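Local coordinates for protein carboxylesterase (Ferroplasma acidiphilum, PDB 3WJ2) that probably hydrolyses carboxylic esters, as a carboxylesterase of the alpha/beta-hydrolase fold, at residues B[78-83]-B[111-116]; B[182-187]-B[249-254]. One frame throughout, in Å; residues are numbered along the deposited sequence.

Contact 1: B[78-83]-B[111-116]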
loop_
_atom_site.group_PDB
_atom_site.type_symbol
_atom_site.label_atom_id
_atom_site.label_comp_id
_atom_site.label_asym_id
_atom_site.label_seq_id
_atom_site.Cartn_x
_atom_site.Cartn_y
_atom_site.Cartn_z
ATOM N N ALA B 78 12.362 -33.953 12.556
ATOM C CA ALA B 78 13.100 -32.825 13.081
ATOM C C ALA B 78 13.026 -31.627 12.182
ATOM O O ALA B 78 12.960 -31.784 10.945
ATOM C CB ALA B 78 14.595 -33.147 13.269
ATOM N N ILE B 79 13.183 -30.463 12.819
ATOM C CA ILE B 79 13.478 -29.199 12.069
ATOM C C ILE B 79 14.868 -28.729 12.487
ATOM O O ILE B 79 15.136 -28.613 13.676
ATOM C CB ILE B 79 12.424 -28.184 12.462
ATOM C CG1 ILE B 79 11.053 -28.491 11.941
ATOM C CG2 ILE B 79 12.872 -26.748 12.086
ATOM C CD1 ILE B 79 10.897 -28.574 10.393
ATOM N N LEU B 80 15.741 -28.448 11.511
ATOM C CA LEU B 80 17.017 -27.787 11.813
ATOM C C LEU B 80 16.699 -26.292 11.843
ATOM O O LEU B 80 16.152 -25.776 10.851
ATOM C CB LEU B 80 18.073 -28.118 10.782
ATOM C CG LEU B 80 18.116 -29.616 10.447
ATOM C CD1 LEU B 80 19.317 -29.775 9.462
ATOM C CD2 LEU B 80 18.219 -30.477 11.655
ATOM N N TYR B 81 17.057 -25.623 12.932
ATOM C CA TYR B 81 16.689 -24.199 13.137
ATOM C C TYR B 81 17.936 -23.386 13.084
ATOM O O TYR B 81 18.928 -23.627 13.824
ATOM C CB TYR B 81 15.977 -24.004 14.512
ATOM C CG TYR B 81 15.301 -22.649 14.478
ATOM C CD1 TYR B 81 13.995 -22.576 13.939
ATOM C CD2 TYR B 81 15.994 -21.515 14.900
ATOM C CE1 TYR B 81 13.353 -21.323 13.847
ATOM C CE2 TYR B 81 15.352 -20.218 14.737
ATOM C CZ TYR B 81 14.073 -20.185 14.180
ATOM O OH TYR B 81 13.470 -18.954 14.001
ATOM N N TYR B 82 17.943 -22.342 12.257
ATOM C CA TYR B 82 19.067 -21.431 12.174
ATOM C C TYR B 82 18.656 -20.054 12.666
ATOM O O TYR B 82 17.785 -19.352 12.144
ATOM C CB TYR B 82 19.620 -21.281 10.680
ATOM C CG TYR B 82 19.962 -22.665 10.106
ATOM C CD1 TYR B 82 21.185 -23.202 10.311
ATOM C CD2 TYR B 82 18.950 -23.436 9.408
ATOM C CE1 TYR B 82 21.476 -24.516 9.911
ATOM C CE2 TYR B 82 19.259 -24.723 8.979
ATOM C CZ TYR B 82 20.539 -25.206 9.192
ATOM O OH TYR B 82 20.881 -26.499 8.839
ATOM N N HIS B 83 19.276 -19.643 13.789
ATOM C CA HIS B 83 18.778 -18.420 14.469
ATOM C C HIS B 83 19.065 -17.164 13.653
ATOM O O HIS B 83 19.904 -17.139 12.699
ATOM C CB HIS B 83 19.605 -18.265 15.827
ATOM C CG HIS B 83 21.080 -17.984 15.654
ATOM N ND1 HIS B 83 21.607 -16.720 15.472
ATOM C CD2 HIS B 83 22.134 -18.823 15.690
ATOM C CE1 HIS B 83 22.912 -16.825 15.350
ATOM N NE2 HIS B 83 23.246 -18.094 15.470
ATOM N N ILE B 111 16.470 -28.651 16.247
ATOM C CA ILE B 111 17.921 -28.703 16.412
ATOM C C ILE B 111 18.433 -27.328 16.053
ATOM O O ILE B 111 18.512 -26.953 14.867
ATOM C CB ILE B 111 18.597 -29.811 15.534
ATOM C CG1 ILE B 111 17.933 -31.178 15.899
ATOM C CG2 ILE B 111 20.157 -29.801 15.770
ATOM C CD1 ILE B 111 18.450 -32.359 14.982
ATOM N N SER B 112 18.851 -26.577 17.058
ATOM C CA SER B 112 19.297 -25.203 16.853
ATOM C C SER B 112 20.779 -25.211 16.571
ATOM O O SER B 112 21.618 -25.724 17.366
ATOM C CB SER B 112 18.912 -24.404 18.113
ATOM O OG SER B 112 19.474 -23.087 18.009
ATOM N N ILE B 113 21.163 -24.713 15.384
ATOM C CA ILE B 113 22.560 -24.812 14.933
ATOM C C ILE B 113 23.297 -23.502 14.956
ATOM O O ILE B 113 22.794 -22.453 14.502
ATOM C CB ILE B 113 22.605 -25.397 13.497
ATOM C CG1 ILE B 113 22.066 -26.834 13.530
ATOM C CG2 ILE B 113 24.022 -25.395 12.920
ATOM C CD1 ILE B 113 21.505 -27.262 12.176
ATOM N N GLU B 114 24.470 -23.525 15.581
ATOM C CA GLU B 114 25.332 -22.338 15.630
ATOM C C GLU B 114 26.255 -22.215 14.447
ATOM O O GLU B 114 27.466 -22.602 14.532
ATOM C CB GLU B 114 26.213 -22.262 16.917
ATOM C CG GLU B 114 25.566 -21.489 17.931
ATOM C CD GLU B 114 26.394 -21.420 19.219
ATOM O OE1 GLU B 114 27.604 -21.815 19.293
ATOM O OE2 GLU B 114 25.723 -21.055 20.175
ATOM N N TYR B 115 25.787 -21.556 13.377
ATOM C CA TYR B 115 26.687 -21.262 12.245
ATOM C C TYR B 115 27.636 -20.142 12.536
ATOM O O TYR B 115 27.477 -19.436 13.553
ATOM C CB TYR B 115 25.793 -20.890 11.016
ATOM C CG TYR B 115 24.846 -19.694 11.284
ATOM C CD1 TYR B 115 25.302 -18.357 11.064
ATOM C CD2 TYR B 115 23.531 -19.922 11.793
ATOM C CE1 TYR B 115 24.399 -17.317 11.313
ATOM C CE2 TYR B 115 22.635 -18.850 11.959
ATOM C CZ TYR B 115 23.118 -17.589 11.732
ATOM O OH TYR B 115 22.354 -16.452 11.940
ATOM N N ARG B 116 28.658 -20.016 11.711
ATOM C CA ARG B 116 29.773 -19.032 11.959
ATOM C C ARG B 116 29.266 -17.624 11.594
ATOM O O ARG B 116 28.492 -17.417 10.609
ATOM C CB ARG B 116 30.998 -19.425 11.174
ATOM C CG ARG B 116 31.592 -20.741 11.800
ATOM C CD ARG B 116 32.746 -21.281 10.915
ATOM N NE ARG B 116 32.229 -21.618 9.584
ATOM C CZ ARG B 116 32.954 -21.912 8.506
ATOM N NH1 ARG B 116 34.308 -21.853 8.685
ATOM N NH2 ARG B 116 32.401 -22.196 7.330
HETATM O O HOH W 1 20.423 -21.486 15.690
HETATM O O HOH W 2 25.855 -18.903 15.602
#
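H83 and Y115 hold CG between their own backbone N and carbonyl carbon (chi1 66° and 57°), swinging imidazole and phenol together just past strand 78-82. The rings form an offset stack, centroids 4.5 Å apart and planes at 13°, with Y115 CE2 over the rim of one imidazole face. The phenol oxygen, over the imidazole face, also donates to the main chain, Y115 OH to H83 O at 2.7 Å, tilted from the carbonyl plane. A water in the imidazole plane lies 2.7 Å from H83 NE2 and donates to Y115 O. With an alanine in place of Y115, H83 O would probably lose its hydroxyl donor and the imidazole its stacking partner, leaving the ring freer to turn. A parallel ladder joins I111 N to I79 O, Y81 N to I111 O and I113 N to Y81 O. Near I113, a second water accepts from H83 N and S112 OG and donates to Y81 O and I113 O. On one sheet face I113 CD1 touches L80 CB (3.8 Å) and CE1 of the Y82 ring, lying beside that ring, and L80 CD2 meets I111 CD1. Helix 125-139 packs on this face, where the Y82 hydroxyl is hydrogen-bonded to S133 OG, while Y81 on the opposite face bonds D155 and Y98. Helix 96-106 links the strands as a beta-alpha-beta unit, between strand 150-155 and antiparallel strand 63-71.

Contact 2: B[182-187]-B[249-254]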
loop_
_atom_site.group_PDB
_atom_site.type_symbol
_atom_site.label_atom_id
_atom_site.label_comp_id
_atom_site.label_asym_id
_atom_site.label_seq_id
_atom_site.Cartn_x
_atom_site.Cartn_y
_atom_site.Cartn_z
ATOM N N LEU B 182 10.003 -20.110 7.102
ATOM C CA LEU B 182 10.810 -18.887 6.981
ATOM C C LEU B 182 10.124 -17.773 7.734
ATOM O O LEU B 182 9.175 -17.167 7.275
ATOM C CB LEU B 182 10.894 -18.434 5.439
ATOM C CG LEU B 182 11.419 -19.594 4.562
ATOM C CD1 LEU B 182 11.290 -19.150 3.034
ATOM C CD2 LEU B 182 12.854 -20.063 4.870
ATOM N N PHE B 183 10.704 -17.412 8.911
ATOM C CA PHE B 183 10.165 -16.230 9.572
ATOM C C PHE B 183 10.960 -15.033 9.143
ATOM O O PHE B 183 12.168 -14.840 9.449
ATOM C CB PHE B 183 10.401 -16.400 11.166
ATOM C CG PHE B 183 9.449 -17.347 11.818
ATOM C CD1 PHE B 183 8.225 -16.894 12.307
ATOM C CD2 PHE B 183 9.846 -18.694 12.049
ATOM C CE1 PHE B 183 7.309 -17.821 12.868
ATOM C CE2 PHE B 183 8.934 -19.623 12.670
ATOM C CZ PHE B 183 7.694 -19.150 13.109
ATOM N N TYR B 184 10.253 -14.170 8.373
ATOM C CA TYR B 184 10.807 -12.885 7.915
ATOM C C TYR B 184 12.314 -12.910 7.535
ATOM O O TYR B 184 13.171 -12.148 8.073
ATOM C CB TYR B 184 10.450 -11.730 8.914
ATOM C CG TYR B 184 10.672 -12.066 10.376
ATOM C CD1 TYR B 184 11.913 -11.832 10.921
ATOM C CD2 TYR B 184 9.612 -12.633 11.093
ATOM C CE1 TYR B 184 12.070 -12.116 12.338
ATOM C CE2 TYR B 184 9.717 -12.903 12.455
ATOM C CZ TYR B 184 10.946 -12.648 13.000
ATOM O OH TYR B 184 11.132 -12.974 14.391
ATOM N N PRO B 185 12.678 -13.689 6.458
ATOM C CA PRO B 185 14.083 -13.727 6.054
ATOM C C PRO B 185 14.551 -12.389 5.368
ATOM O O PRO B 185 13.704 -11.666 4.780
ATOM C CB PRO B 185 14.077 -14.757 4.897
ATOM C CG PRO B 185 12.601 -14.871 4.456
ATOM C CD PRO B 185 11.771 -14.598 5.761
ATOM N N SER B 186 15.845 -12.120 5.414
ATOM C CA SER B 186 16.471 -11.130 4.515
ATOM C C SER B 186 16.581 -11.927 3.166
ATOM O O SER B 186 16.842 -13.157 3.158
ATOM C CB SER B 186 17.770 -10.551 5.063
ATOM O OG SER B 186 18.577 -11.686 5.472
ATOM N N LEU B 187 16.220 -11.374 2.040
ATOM C CA LEU B 187 16.317 -12.169 0.840
ATOM C C LEU B 187 16.963 -11.441 -0.367
ATOM O O LEU B 187 17.198 -12.055 -1.445
ATOM C CB LEU B 187 14.933 -12.543 0.363
ATOM C CG LEU B 187 14.174 -13.572 1.272
ATOM C CD1 LEU B 187 12.644 -13.509 0.874
ATOM C CD2 LEU B 187 14.752 -14.937 1.177
ATOM N N GLU B 249 3.827 -6.849 9.246
ATOM C CA GLU B 249 3.347 -5.565 8.612
ATOM C C GLU B 249 4.316 -4.405 8.635
ATOM O O GLU B 249 4.551 -3.774 7.596
ATOM C CB GLU B 249 2.029 -5.186 9.305
ATOM C CG GLU B 249 1.410 -3.994 8.580
ATOM C CD GLU B 249 0.050 -3.649 9.112
ATOM O OE1 GLU B 249 -0.424 -4.161 10.124
ATOM O OE2 GLU B 249 -0.627 -2.828 8.408
ATOM N N TYR B 250 4.945 -4.172 9.793
ATOM C CA TYR B 250 5.748 -2.933 9.907
ATOM C C TYR B 250 7.220 -3.246 9.981
ATOM O O TYR B 250 7.823 -3.222 11.034
ATOM C CB TYR B 250 5.264 -2.273 11.216
ATOM C CG TYR B 250 3.829 -1.711 11.109
ATOM C CD1 TYR B 250 3.549 -0.705 10.209
ATOM C CD2 TYR B 250 2.838 -2.198 11.902
ATOM C CE1 TYR B 250 2.197 -0.215 10.115
ATOM C CE2 TYR B 250 1.552 -1.687 11.902
ATOM C CZ TYR B 250 1.261 -0.695 10.977
ATOM O OH TYR B 250 -0.009 -0.147 10.961
ATOM N N ASP B 251 7.744 -3.704 8.885
ATOM C CA ASP B 251 9.141 -4.272 8.918
ATOM C C ASP B 251 9.732 -3.912 7.563
ATOM O O ASP B 251 9.128 -4.167 6.495
ATOM C CB ASP B 251 9.015 -5.814 9.074
ATOM C CG ASP B 251 10.337 -6.558 8.928
ATOM O OD1 ASP B 251 11.381 -6.074 8.586
ATOM O OD2 ASP B 251 10.222 -7.774 9.272
ATOM N N PRO B 252 10.908 -3.282 7.537
ATOM C CA PRO B 252 11.529 -2.942 6.220
ATOM C C PRO B 252 11.727 -4.141 5.273
ATOM O O PRO B 252 11.739 -3.997 4.047
ATOM C CB PRO B 252 12.831 -2.247 6.557
ATOM C CG PRO B 252 13.087 -2.608 8.050
ATOM C CD PRO B 252 11.803 -2.971 8.684
ATOM N N LEU B 253 11.910 -5.360 5.837
ATOM C CA LEU B 253 12.160 -6.553 5.037
ATOM C C LEU B 253 10.920 -7.184 4.411
ATOM O O LEU B 253 11.001 -8.187 3.724
ATOM C CB LEU B 253 12.793 -7.664 5.930
ATOM C CG LEU B 253 14.137 -7.237 6.413
ATOM C CD1 LEU B 253 14.876 -8.510 7.040
ATOM C CD2 LEU B 253 15.037 -6.511 5.498
ATOM N N ARG B 254 9.705 -6.667 4.693
ATOM C CA ARG B 254 8.464 -7.314 4.366
ATOM C C ARG B 254 8.234 -7.466 2.842
ATOM O O ARG B 254 7.819 -8.527 2.395
ATOM C CB ARG B 254 7.314 -6.448 4.946
ATOM C CG ARG B 254 5.881 -6.962 4.644
ATOM C CD ARG B 254 4.858 -5.844 4.952
ATOM N NE ARG B 254 4.902 -4.921 3.831
ATOM C CZ ARG B 254 4.185 -3.784 3.845
ATOM N NH1 ARG B 254 3.576 -3.367 4.966
ATOM N NH2 ARG B 254 4.211 -2.994 2.773
HETATM O O HOH W 3 13.334 -9.463 2.747
#
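L253 and S186 meet by van der Waals contact in a small interface of 150 Å², to which L253 contributes the largest share. L253 CD1 rests 4.0 Å from S186 CA and lies near the carbonyl oxygens of Y184 and P185, so a single methyl does the touching. Y184 CB approaches D251 OD2 likewise, at 4.0 Å. Polar contact across the segments runs through one water, which donates to P185 O (3.0 Å) and to L253 O (2.8 Å). Other hydrogen bonds within 249-254 shape that loop. D251, its CG anti to the backbone N (chi1 172°), turns OD1 back to accept from L253 N at 2.9 Å, a capping bond that meets the carboxylate from above its plane. R254 N returns to D251 O, closing a type I turn that leads into helix 254-266, and R254 NH1 reaches a lone pair of E249 O at 2.8 Å. Around this, Y184 OH binds A284 N and its ring meets H281 edge-to-face. With OD1 held by its own turn and OD2 bonded to N248, the D251 carboxylate is fixed in direction next to H281, consistent with the acid of a catalytic triad, as in hormone-sensitive-lipase-like esterases.

In the fold
Contacts 1 and 2 lie on the same mixed sheet, their centres 19 Å apart, with strand 150-155 between strands 78-82 and 180-183. Despite that spacing they meet, Y81 OH of contact 1 packing 4.1 Å from F183 CD2 of contact 2. Y81 and Y184 also touch residues of the pattern around S156, at the end of strand 150-155, that resembles a nucleophile elbow. The two contacts therefore probably border one active site, with S156 the probable nucleophile: the 78-83 segment leads into the loop that in this family builds the oxyanion hole, while contact 2 carries the probable acid.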